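Local coordinates for Alr1585 protein (Nostoc sp., PDB 5C2I) that probably uses a bound haem and hydrogen peroxide to oxidise dyes and other substrates, working as a DyP-type (dye-decolorizing) peroxidase in a tetramer, at residues 459-462 with 463-467; 55-58 with 59-62; 369-373 with 374-378; 264-267 with 268-272. The protein carries 1 engineered substitution. All blocks are in the same frame, centred on the assembly; numbering follows the deposited sequence.

Interaction 1: 459-462 with 463-467; sequences PSIS and FLKTL
Pro459 and Phe463 meet at a slant just where the chain turns into the short helix 461-465: the proline CB lies 3.6 Å from Phe463 CD2, one side of the pyrrolidine leaning on the aromatic ring. Phe463 holds CG anti to its backbone N (chi1 166°), which swings the ring back toward the residues before the helix, with Ser460 O at the ring edge, near its plane. The same proline meets Leu464 nearly at a right angle, its CG 4.0 Å from Leu464 CD2, so the pyrrolidine touches an aromatic side chain through CB and a branched aliphatic one through CG. Further round the helix, Ile461 and Lys465 run alongside each other and point the same way; Ile461 CG2 lies 3.5 Å from Lys465 CE, and the isoleucine thus packs against the extended aliphatic part of the lysine.

Polar groups close both ends of this helix. Ser460 is the N-cap: its OG accepts a weak bond from Phe463 N at 3.4 Å and is also hydrogen-bonded to Asp241. A weak bond from Leu464 N to Ser460 O follows, then a sound one, Lys465 N to Ile461 O at 2.9 Å. At the far end Thr466 OG1 donates to Ser462 O over 2.9 Å, tilted 28° from the carbonyl plane, while Thr466 N reaches the same oxygen only weakly. Ser462 OG bonds instead to Asp29 and to the backbone N of Asn245.

The helix follows the chain's last strand, 448-458, and packs Leu464 on Ala66 of helix 55-68 and on Phe96 of strand 93-98, while Phe463 and Pro459 rest on Leu98 of that strand.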
loop_
_atom_site.group_PDB
_atom_site.type_symbol
_atom_site.label_atom_id
_atom_site.label_comp_id
_atom_site.label_asym_id
_atom_site.label_seq_id
_atom_site.Cartn_x
_atom_site.Cartn_y
_atom_site.Cartn_z
ATOM N N PRO A 459 -28.198 -19.590 21.593
ATOM C CA PRO A 459 -28.690 -20.942 21.792
ATOM C C PRO A 459 -27.893 -21.989 21.028
ATOM O O PRO A 459 -27.137 -21.656 20.129
ATOM C CB PRO A 459 -30.145 -20.874 21.273
ATOM C CG PRO A 459 -30.440 -19.432 21.090
ATOM C CD PRO A 459 -29.126 -18.778 20.805
ATOM N N SER A 460 -28.072 -23.251 21.395
ATOM C CA SER A 460 -27.513 -24.360 20.641
ATOM C C SER A 460 -28.142 -24.348 19.262
ATOM O O SER A 460 -29.272 -23.837 19.074
ATOM C CB SER A 460 -27.819 -25.690 21.356
ATOM O OG SER A 460 -29.213 -25.984 21.366
ATOM N N ILE A 461 -27.402 -24.860 18.294
ATOM C CA ILE A 461 -27.837 -24.884 16.918
ATOM C C ILE A 461 -29.071 -25.798 16.725
ATOM O O ILE A 461 -30.014 -25.406 16.025
ATOM C CB ILE A 461 -26.674 -25.264 15.978
ATOM C CG1 ILE A 461 -25.633 -24.118 16.028
ATOM C CG2 ILE A 461 -27.195 -25.520 14.569
ATOM C CD1 ILE A 461 -24.300 -24.437 15.382
ATOM N N SER A 462 -29.085 -26.944 17.392
ATOM C CA SER A 462 -30.215 -27.885 17.301
ATOM C C SER A 462 -31.509 -27.246 17.772
ATOM O O SER A 462 -32.567 -27.447 17.150
ATOM C CB SER A 462 -29.936 -29.207 18.059
ATOM O OG SER A 462 -29.693 -28.979 19.452
ATOM N N PHE A 463 -31.460 -26.453 18.829
ATOM C CA PHE A 463 -32.641 -25.730 19.267
ATOM C C PHE A 463 -33.208 -24.881 18.130
ATOM O O PHE A 463 -34.433 -24.938 17.832
ATOM C CB PHE A 463 -32.361 -24.864 20.468
ATOM C CG PHE A 463 -33.423 -23.854 20.762
ATOM C CD1 PHE A 463 -34.629 -24.227 21.346
ATOM C CD2 PHE A 463 -33.213 -22.510 20.537
ATOM C CE1 PHE A 463 -35.617 -23.309 21.651
ATOM C CE2 PHE A 463 -34.204 -21.551 20.858
ATOM C CZ PHE A 463 -35.416 -21.948 21.399
ATOM N N LEU A 464 -32.337 -24.127 17.479
ATOM C CA LEU A 464 -32.752 -23.230 16.430
ATOM C C LEU A 464 -33.254 -23.963 15.185
ATOM O O LEU A 464 -34.215 -23.521 14.533
ATOM C CB LEU A 464 -31.607 -22.268 16.094
ATOM C CG LEU A 464 -31.126 -21.362 17.238
ATOM C CD1 LEU A 464 -29.865 -20.639 16.874
ATOM C CD2 LEU A 464 -32.239 -20.381 17.607
ATOM N N LYS A 465 -32.607 -25.065 14.842
ATOM C CA LYS A 465 -32.994 -25.819 13.669
ATOM C C LYS A 465 -34.341 -26.544 13.785
ATOM O O LYS A 465 -34.864 -26.957 12.766
ATOM C CB LYS A 465 -31.941 -26.876 13.349
ATOM C CG LYS A 465 -30.637 -26.350 12.777
ATOM C CD LYS A 465 -29.827 -27.540 12.270
ATOM C CE LYS A 465 -28.514 -27.102 11.680
ATOM N NZ LYS A 465 -27.817 -28.291 11.110
ATOM N N THR A 466 -34.844 -26.746 15.002
ATOM C CA THR A 466 -36.080 -27.508 15.204
ATOM C C THR A 466 -37.173 -26.643 15.840
ATOM O O THR A 466 -38.144 -27.145 16.380
ATOM C CB THR A 466 -35.822 -28.752 16.078
ATOM O OG1 THR A 466 -35.297 -28.358 17.343
ATOM C CG2 THR A 466 -34.838 -29.688 15.407
ATOM N N LEU A 467 -36.993 -25.343 15.768
ATOM C CA LEU A 467 -37.940 -24.414 16.346
ATOM C C LEU A 467 -39.314 -24.444 15.624
ATOM O O LEU A 467 -40.343 -24.317 16.283
ATOM C CB LEU A 467 -37.291 -23.040 16.306
ATOM C CG LEU A 467 -37.744 -21.931 17.213
ATOM C CD1 LEU A 467 -37.818 -22.311 18.666
ATOM C CD2 LEU A 467 -36.769 -20.787 16.993
#

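Interaction 2: 55-58 with 59-62; sequences VEVV and KQWI
Gln60 NE2 donates to Glu56 OE2 over 2.9 Å, a bond between side chains one turn apart on helix 55-68. The acceptor uses its anti lone pair, the one away from OE1, and lies close to the amide plane of Gln60, although the carboxylate and amide planes are turned 65° against each other. A bend at chi2 (69°) brings the Glu56 carboxylate round toward the extended Gln60. On another side of the helix Val55 and Lys59 lie side by side, the methyl CG1 of Val55 being 3.7 Å from Lys59 CE, and the ammonium group makes a weak bond to Leu106 O. With an alanine here in place of Lys59, Val55 CG1 would probably lose the lysine methylenes beside it, and Leu106 O its weak ammonium donor. Val58 and Ile62 cross obliquely, Val58 CG1 at 3.8 Å from Ile62 CD1. Beneath these side chains run regular i to i+4 backbone bonds, among them Ile62 N to Val58 O at 2.9 Å.

This amphipathic stretch turns its apolar side inward in the first DyP alpha+beta barrel domain: Val58 and Ile62 rest on Phe50 of strand 42-50, Val58 also on Tyr105 of helix 100-105, and Trp61 on Leu173 and Ile176 of helix 159-176.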
loop_
_atom_site.group_PDB
_atom_site.type_symbol
_atom_site.label_atom_id
_atom_site.label_comp_id
_atom_site.label_asym_id
_atom_site.label_seq_id
_atom_site.Cartn_x
_atom_site.Cartn_y
_atom_site.Cartn_z
ATOM N N VAL A 55 -45.632 -15.629 14.818
ATOM C CA VAL A 55 -44.719 -16.521 15.523
ATOM C C VAL A 55 -44.305 -17.690 14.638
ATOM O O VAL A 55 -43.121 -18.005 14.528
ATOM C CB VAL A 55 -45.317 -17.051 16.837
ATOM C CG1 VAL A 55 -44.324 -18.003 17.500
ATOM C CG2 VAL A 55 -45.660 -15.883 17.762
ATOM N N GLU A 56 -45.271 -18.328 13.988
ATOM C CA GLU A 56 -44.946 -19.541 13.224
ATOM C C GLU A 56 -44.004 -19.231 12.048
ATOM O O GLU A 56 -43.005 -19.935 11.855
ATOM C CB GLU A 56 -46.230 -20.245 12.743
ATOM C CG GLU A 56 -46.065 -21.408 11.756
ATOM C CD GLU A 56 -45.413 -22.686 12.300
ATOM O OE1 GLU A 56 -45.632 -23.025 13.504
ATOM O OE2 GLU A 56 -44.672 -23.388 11.511
ATOM N N VAL A 57 -44.268 -18.177 11.284
ATOM C CA VAL A 57 -43.354 -17.854 10.163
ATOM C C VAL A 57 -42.010 -17.320 10.644
ATOM O O VAL A 57 -40.957 -17.521 9.988
ATOM C CB VAL A 57 -43.991 -16.916 9.108
ATOM C CG1 VAL A 57 -45.169 -17.602 8.447
ATOM C CG2 VAL A 57 -44.409 -15.586 9.701
ATOM N N VAL A 58 -41.987 -16.680 11.811
ATOM C CA VAL A 58 -40.714 -16.314 12.426
ATOM C C VAL A 58 -39.904 -17.544 12.765
ATOM O O VAL A 58 -38.695 -17.617 12.472
ATOM C CB VAL A 58 -40.902 -15.440 13.688
ATOM C CG1 VAL A 58 -39.621 -15.354 14.517
ATOM C CG2 VAL A 58 -41.367 -14.052 13.282
ATOM N N LYS A 59 -40.561 -18.539 13.338
ATOM C CA LYS A 59 -39.869 -19.765 13.679
ATOM C C LYS A 59 -39.322 -20.457 12.440
ATOM O O LYS A 59 -38.178 -20.970 12.486
ATOM C CB LYS A 59 -40.757 -20.702 14.462
ATOM C CG LYS A 59 -40.997 -20.230 15.875
ATOM C CD LYS A 59 -41.839 -21.194 16.671
ATOM C CE LYS A 59 -41.920 -20.760 18.134
ATOM N NZ LYS A 59 -42.787 -21.645 18.917
ATOM N N GLN A 60 -40.095 -20.455 11.357
ATOM C CA GLN A 60 -39.618 -21.017 10.103
ATOM C C GLN A 60 -38.384 -20.267 9.588
ATOM O O GLN A 60 -37.434 -20.886 9.075
ATOM C CB GLN A 60 -40.718 -21.019 9.043
ATOM C CG GLN A 60 -41.908 -21.936 9.355
ATOM C CD GLN A 60 -43.144 -21.631 8.507
ATOM O OE1 GLN A 60 -43.092 -20.898 7.528
ATOM N NE2 GLN A 60 -44.270 -22.213 8.894
ATOM N N TRP A 61 -38.408 -18.946 9.687
ATOM C CA TRP A 61 -37.258 -18.137 9.259
ATOM C C TRP A 61 -36.002 -18.456 10.091
ATOM O O TRP A 61 -34.903 -18.668 9.548
ATOM C CB TRP A 61 -37.554 -16.627 9.297
ATOM C CG TRP A 61 -36.375 -15.919 8.789
ATOM C CD1 TRP A 61 -36.081 -15.677 7.469
ATOM C CD2 TRP A 61 -35.254 -15.498 9.540
ATOM N NE1 TRP A 61 -34.848 -15.100 7.371
ATOM C CE2 TRP A 61 -34.305 -14.995 8.625
ATOM C CE3 TRP A 61 -34.949 -15.497 10.905
ATOM C CZ2 TRP A 61 -33.057 -14.493 9.032
ATOM C CZ3 TRP A 61 -33.702 -14.989 11.315
ATOM C CH2 TRP A 61 -32.774 -14.502 10.371
ATOM N N ILE A 62 -36.145 -18.474 11.412
ATOM C CA ILE A 62 -35.011 -18.782 12.287
ATOM C C ILE A 62 -34.443 -20.160 11.947
ATOM O O ILE A 62 -33.225 -20.347 11.875
ATOM C CB ILE A 62 -35.436 -18.721 13.775
ATOM C CG1 ILE A 62 -35.757 -17.269 14.161
ATOM C CG2 ILE A 62 -34.323 -19.248 14.684
ATOM C CD1 ILE A 62 -36.420 -17.143 15.516
#

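Interaction 3: 369-373 with 374-378; sequences YGENN and PSKEP
The backbone from Asn373 to Lys376 folds into a type I beta turn, closed by Lys376 N donating to Asn373 O over 3.1 Å. An Asx turn is laid over it at its first residue. The amide oxygen OD1 of Asn373 takes Ser375 N at 2.9 Å and Ser375 OG at 2.7 Å, both arriving from the same face of the amide plane. With CG anti to the backbone N (chi1 -179°), the amide reaches past Pro374 to both donors, and the two bonds fix its rotation.

Glu371 and Lys376 cross at about a right angle beside the turn. The carboxylate meets the lysine chain along its methylenes, OE1 being 3.2 Å from Lys376 CD, whereas the ammonium nitrogen NZ remains 4.8 Å from that oxygen; the opposite charges are near but not paired. Pro378 completes this patch, its CG 4.1 Å from Glu371 CB. The loop joins strands 363-369 and 383-390 at the protein surface, and Asn372 ND2 bonds to Asp158 of the second subunit, so the loop also takes part in a subunit interface. The other carboxylate oxygen, Glu371 OE2, accepts from Asn373 N at 3.0 Å through its anti lone pair.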
loop_
_atom_site.group_PDB
_atom_site.type_symbol
_atom_site.label_atom_id
_atom_site.label_comp_id
_atom_site.label_asym_id
_atom_site.label_seq_id
_atom_site.Cartn_x
_atom_site.Cartn_y
_atom_site.Cartn_z
ATOM N N TYR A 369 -16.628 0.713 15.904
ATOM C CA TYR A 369 -17.533 1.457 15.010
ATOM C C TYR A 369 -17.103 2.905 14.851
ATOM O O TYR A 369 -16.308 3.443 15.633
ATOM C CB TYR A 369 -18.966 1.424 15.534
ATOM C CG TYR A 369 -19.280 2.319 16.713
ATOM C CD1 TYR A 369 -19.122 1.874 18.027
ATOM C CD2 TYR A 369 -19.805 3.601 16.518
ATOM C CE1 TYR A 369 -19.450 2.692 19.097
ATOM C CE2 TYR A 369 -20.116 4.436 17.578
ATOM C CZ TYR A 369 -19.919 3.982 18.870
ATOM O OH TYR A 369 -20.267 4.778 19.922
ATOM N N GLY A 370 -17.616 3.538 13.806
ATOM C CA GLY A 370 -17.353 4.930 13.540
ATOM C C GLY A 370 -16.090 5.163 12.731
ATOM O O GLY A 370 -15.844 4.473 11.786
ATOM N N GLU A 371 -15.309 6.174 13.110
ATOM C CA GLU A 371 -14.129 6.615 12.373
ATOM C C GLU A 371 -13.134 5.475 12.204
ATOM O O GLU A 371 -12.763 4.830 13.195
ATOM C CB GLU A 371 -13.436 7.748 13.163
ATOM C CG GLU A 371 -12.152 8.231 12.522
ATOM C CD GLU A 371 -12.421 8.738 11.129
ATOM O OE1 GLU A 371 -13.098 9.785 11.054
ATOM O OE2 GLU A 371 -12.043 8.042 10.129
ATOM N N ASN A 372 -12.726 5.188 10.972
ATOM C CA ASN A 372 -11.793 4.101 10.729
ATOM C C ASN A 372 -10.328 4.517 10.547
ATOM O O ASN A 372 -9.430 3.664 10.489
ATOM C CB ASN A 372 -12.284 3.226 9.562
ATOM C CG ASN A 372 -12.022 3.820 8.194
ATOM O OD1 ASN A 372 -11.261 3.245 7.451
ATOM N ND2 ASN A 372 -12.678 4.897 7.832
ATOM N N ASN A 373 -10.085 5.818 10.437
ATOM C CA ASN A 373 -8.723 6.341 10.461
ATOM C C ASN A 373 -8.284 6.603 11.911
ATOM O O ASN A 373 -8.727 7.559 12.531
ATOM C CB ASN A 373 -8.661 7.611 9.637
ATOM C CG ASN A 373 -7.288 8.207 9.595
ATOM O OD1 ASN A 373 -6.410 7.860 10.386
ATOM N ND2 ASN A 373 -7.095 9.142 8.664
ATOM N N PRO A 374 -7.355 5.782 12.434
ATOM C CA PRO A 374 -7.001 5.905 13.847
ATOM C C PRO A 374 -6.190 7.156 14.215
ATOM O O PRO A 374 -5.990 7.408 15.394
ATOM C CB PRO A 374 -6.168 4.637 14.102
ATOM C CG PRO A 374 -5.542 4.348 12.797
ATOM C CD PRO A 374 -6.571 4.726 11.755
ATOM N N SER A 375 -5.748 7.938 13.224
ATOM C CA SER A 375 -5.059 9.199 13.520
ATOM C C SER A 375 -6.036 10.309 13.878
ATOM O O SER A 375 -5.624 11.345 14.404
ATOM C CB SER A 375 -4.212 9.636 12.329
ATOM O OG SER A 375 -5.084 10.007 11.273
ATOM N N LYS A 376 -7.323 10.126 13.570
ATOM C CA LYS A 376 -8.313 11.180 13.805
ATOM C C LYS A 376 -8.798 11.141 15.240
ATOM O O LYS A 376 -8.555 10.183 15.928
ATOM C CB LYS A 376 -9.472 11.085 12.841
ATOM C CG LYS A 376 -9.070 11.430 11.419
ATOM C CD LYS A 376 -10.289 11.305 10.530
ATOM C CE LYS A 376 -9.976 11.471 9.049
ATOM N NZ LYS A 376 -10.326 12.835 8.601
ATOM N N GLU A 377 -9.467 12.202 15.668
ATOM C CA GLU A 377 -9.887 12.341 17.059
ATOM C C GLU A 377 -11.363 12.702 17.137
ATOM O O GLU A 377 -11.714 13.818 17.456
ATOM C CB GLU A 377 -8.978 13.363 17.776
ATOM C CG GLU A 377 -7.549 12.802 17.917
ATOM C CD GLU A 377 -6.606 13.676 18.744
ATOM O OE1 GLU A 377 -7.006 14.792 19.175
ATOM O OE2 GLU A 377 -5.459 13.214 18.928
ATOM N N PRO A 378 -12.246 11.722 16.855
ATOM C CA PRO A 378 -13.674 11.985 16.946
ATOM C C PRO A 378 -14.108 12.346 18.374
ATOM O O PRO A 378 -13.605 11.776 19.343
ATOM C CB PRO A 378 -14.314 10.664 16.496
ATOM C CG PRO A 378 -13.298 9.647 16.791
ATOM C CD PRO A 378 -11.972 10.316 16.548
#

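Interaction 4: 264-267 with 268-272; sequences KAFR and EDQRK
The guanidinium of Arg271 has Arg267 O over the centre of one face, 3.7 Å above its plane, and a water at its edge, in plane. That water accepts from Arg271 NH2 at 3.0 Å and donates to Lys264 O at 2.7 Å, linking residues seven apart along helix 263-277. A turn at chi3 (-71°) folds the arginine back over the helix to do this. A leucine in its place would probably leave the water without its donor and Arg267 O without the flat cation above it.

The Phe266 ring and the Gln270 amide are turned 81° against each other, with Gln270 OE1 3.3 Å from Phe266 CE1; the amide's NE2 is held by Glu281 O. Lys264 and Glu268 form a long salt bridge, NZ to OE2 3.7 Å. A second water donates to Ala265 O at 2.8 Å and weakly to Glu268 OE1.

The side chain of Phe266 is buried, about 7 Å from the bound haem, stacked on Phe199, edge-to-face with Phe444 and touching Ile288 of helix 281-289. Gln270 also packs on Ile288, and Asp269 bonds to Tyr442 of strand 439-442, so the helix is tied to both a helix and a strand.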
loop_
_atom_site.group_PDB
_atom_site.type_symbol
_atom_site.label_atom_id
_atom_site.label_comp_id
_atom_site.label_asym_id
_atom_site.label_seq_id
_atom_site.Cartn_x
_atom_site.Cartn_y
_atom_site.Cartn_z
ATOM N N LYS A 264 -10.921 12.868 21.280
ATOM C CA LYS A 264 -10.325 14.204 21.386
ATOM C C LYS A 264 -10.146 14.607 22.858
ATOM O O LYS A 264 -9.054 15.053 23.273
ATOM C CB LYS A 264 -11.191 15.234 20.657
ATOM C CG LYS A 264 -10.607 16.642 20.627
ATOM C CD LYS A 264 -11.583 17.589 19.932
ATOM C CE LYS A 264 -11.282 19.034 20.244
ATOM N NZ LYS A 264 -10.015 19.401 19.576
ATOM N N ALA A 265 -11.200 14.442 23.640
ATOM C CA ALA A 265 -11.175 14.841 25.046
ATOM C C ALA A 265 -10.290 13.920 25.886
ATOM O O ALA A 265 -9.569 14.392 26.777
ATOM C CB ALA A 265 -12.588 14.884 25.609
ATOM N N PHE A 266 -10.309 12.633 25.577
ATOM C CA PHE A 266 -9.438 11.662 26.245
ATOM C C PHE A 266 -7.973 12.062 26.071
ATOM O O PHE A 266 -7.221 12.120 27.058
ATOM C CB PHE A 266 -9.708 10.247 25.753
ATOM C CG PHE A 266 -8.820 9.185 26.377
ATOM C CD1 PHE A 266 -7.548 8.964 25.908
ATOM C CD2 PHE A 266 -9.274 8.432 27.455
ATOM C CE1 PHE A 266 -6.741 7.988 26.482
ATOM C CE2 PHE A 266 -8.466 7.498 28.055
ATOM C CZ PHE A 266 -7.204 7.253 27.565
ATOM N N ARG A 267 -7.563 12.321 24.834
ATOM C CA ARG A 267 -6.178 12.693 24.552
ATOM C C ARG A 267 -5.787 13.981 25.315
ATOM O O ARG A 267 -4.654 14.082 25.840
ATOM C CB ARG A 267 -5.940 12.901 23.056
ATOM C CG ARG A 267 -6.076 11.644 22.221
ATOM C CD ARG A 267 -4.779 10.871 22.058
ATOM N NE ARG A 267 -5.064 9.528 21.489
ATOM C CZ ARG A 267 -5.343 9.277 20.203
ATOM N NH1 ARG A 267 -5.401 10.260 19.291
ATOM N NH2 ARG A 267 -5.598 8.010 19.811
ATOM N N GLU A 268 -6.683 14.974 25.347
ATOM C CA GLU A 268 -6.422 16.228 26.080
ATOM C C GLU A 268 -6.228 15.963 27.581
ATOM O O GLU A 268 -5.318 16.521 28.212
ATOM C CB GLU A 268 -7.552 17.257 25.905
ATOM C CG GLU A 268 -7.649 17.814 24.502
ATOM C CD GLU A 268 -8.902 18.675 24.248
ATOM O OE1 GLU A 268 -9.765 18.808 25.168
ATOM O OE2 GLU A 268 -9.034 19.203 23.113
ATOM N N ASP A 269 -7.066 15.083 28.139
ATOM C CA ASP A 269 -7.033 14.777 29.590
ATOM C C ASP A 269 -5.731 14.010 29.906
ATOM O O ASP A 269 -5.046 14.315 30.882
ATOM C CB ASP A 269 -8.293 13.997 29.938
ATOM C CG ASP A 269 -8.739 14.146 31.399
ATOM O OD1 ASP A 269 -8.114 14.924 32.143
ATOM O OD2 ASP A 269 -9.685 13.411 31.759
ATOM N N GLN A 270 -5.366 13.064 29.035
ATOM C CA GLN A 270 -4.118 12.338 29.136
ATOM C C GLN A 270 -2.905 13.290 29.109
ATOM O O GLN A 270 -2.003 13.167 29.922
ATOM C CB GLN A 270 -4.014 11.283 28.016
ATOM C CG GLN A 270 -2.704 10.502 28.011
ATOM C CD GLN A 270 -2.648 9.473 26.904
ATOM O OE1 GLN A 270 -3.678 9.188 26.258
ATOM N NE2 GLN A 270 -1.421 8.972 26.604
ATOM N N ARG A 271 -2.906 14.261 28.202
ATOM C CA ARG A 271 -1.823 15.265 28.148
ATOM C C ARG A 271 -1.781 16.120 29.404
ATOM O O ARG A 271 -0.705 16.453 29.907
ATOM C CB ARG A 271 -1.930 16.170 26.899
ATOM C CG ARG A 271 -1.462 15.473 25.618
ATOM C CD ARG A 271 -1.236 16.482 24.485
ATOM N NE ARG A 271 -2.512 16.998 24.006
ATOM C CZ ARG A 271 -3.319 16.364 23.143
ATOM N NH1 ARG A 271 -2.948 15.213 22.609
ATOM N NH2 ARG A 271 -4.480 16.914 22.800
ATOM N N LYS A 272 -2.948 16.506 29.887
ATOM C CA LYS A 272 -2.996 17.306 31.090
ATOM C C LYS A 272 -2.467 16.532 32.311
ATOM O O LYS A 272 -1.736 17.075 33.143
ATOM C CB LYS A 272 -4.387 17.848 31.338
ATOM C CG LYS A 272 -4.342 18.734 32.581
ATOM C CD LYS A 272 -5.359 19.827 32.657
ATOM C CE LYS A 272 -5.185 20.617 33.941
ATOM N NZ LYS A 272 -6.338 21.509 34.230
HETATM O O HOH W 1 -7.125 16.052 21.602
HETATM O O HOH W 2 -10.332 16.840 27.801
#

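How the interactions relate
Interaction 1 is the buried one, interactions 2 and 4 are partly buried faces of longer helices, and interaction 3 is a surface loop. Interactions 1 and 2 belong together: the chain's C-terminal end lies on helix 55-68, with CD2 of Leu464 and of Leu467 against Ile62 CG2, a mainly apolar join. Interactions 3 and 4 meet chiefly through charge, Glu377 OE2 to Arg267 NH1 at 3.0 Å, which ties the loop to helix 263-277. The two pairs lie far apart, interactions 2 and 4 being 50 Å between centres. Capping bonds are added at the ends of the short helix of interaction 1; the long helices show polar and charged pairs one turn apart.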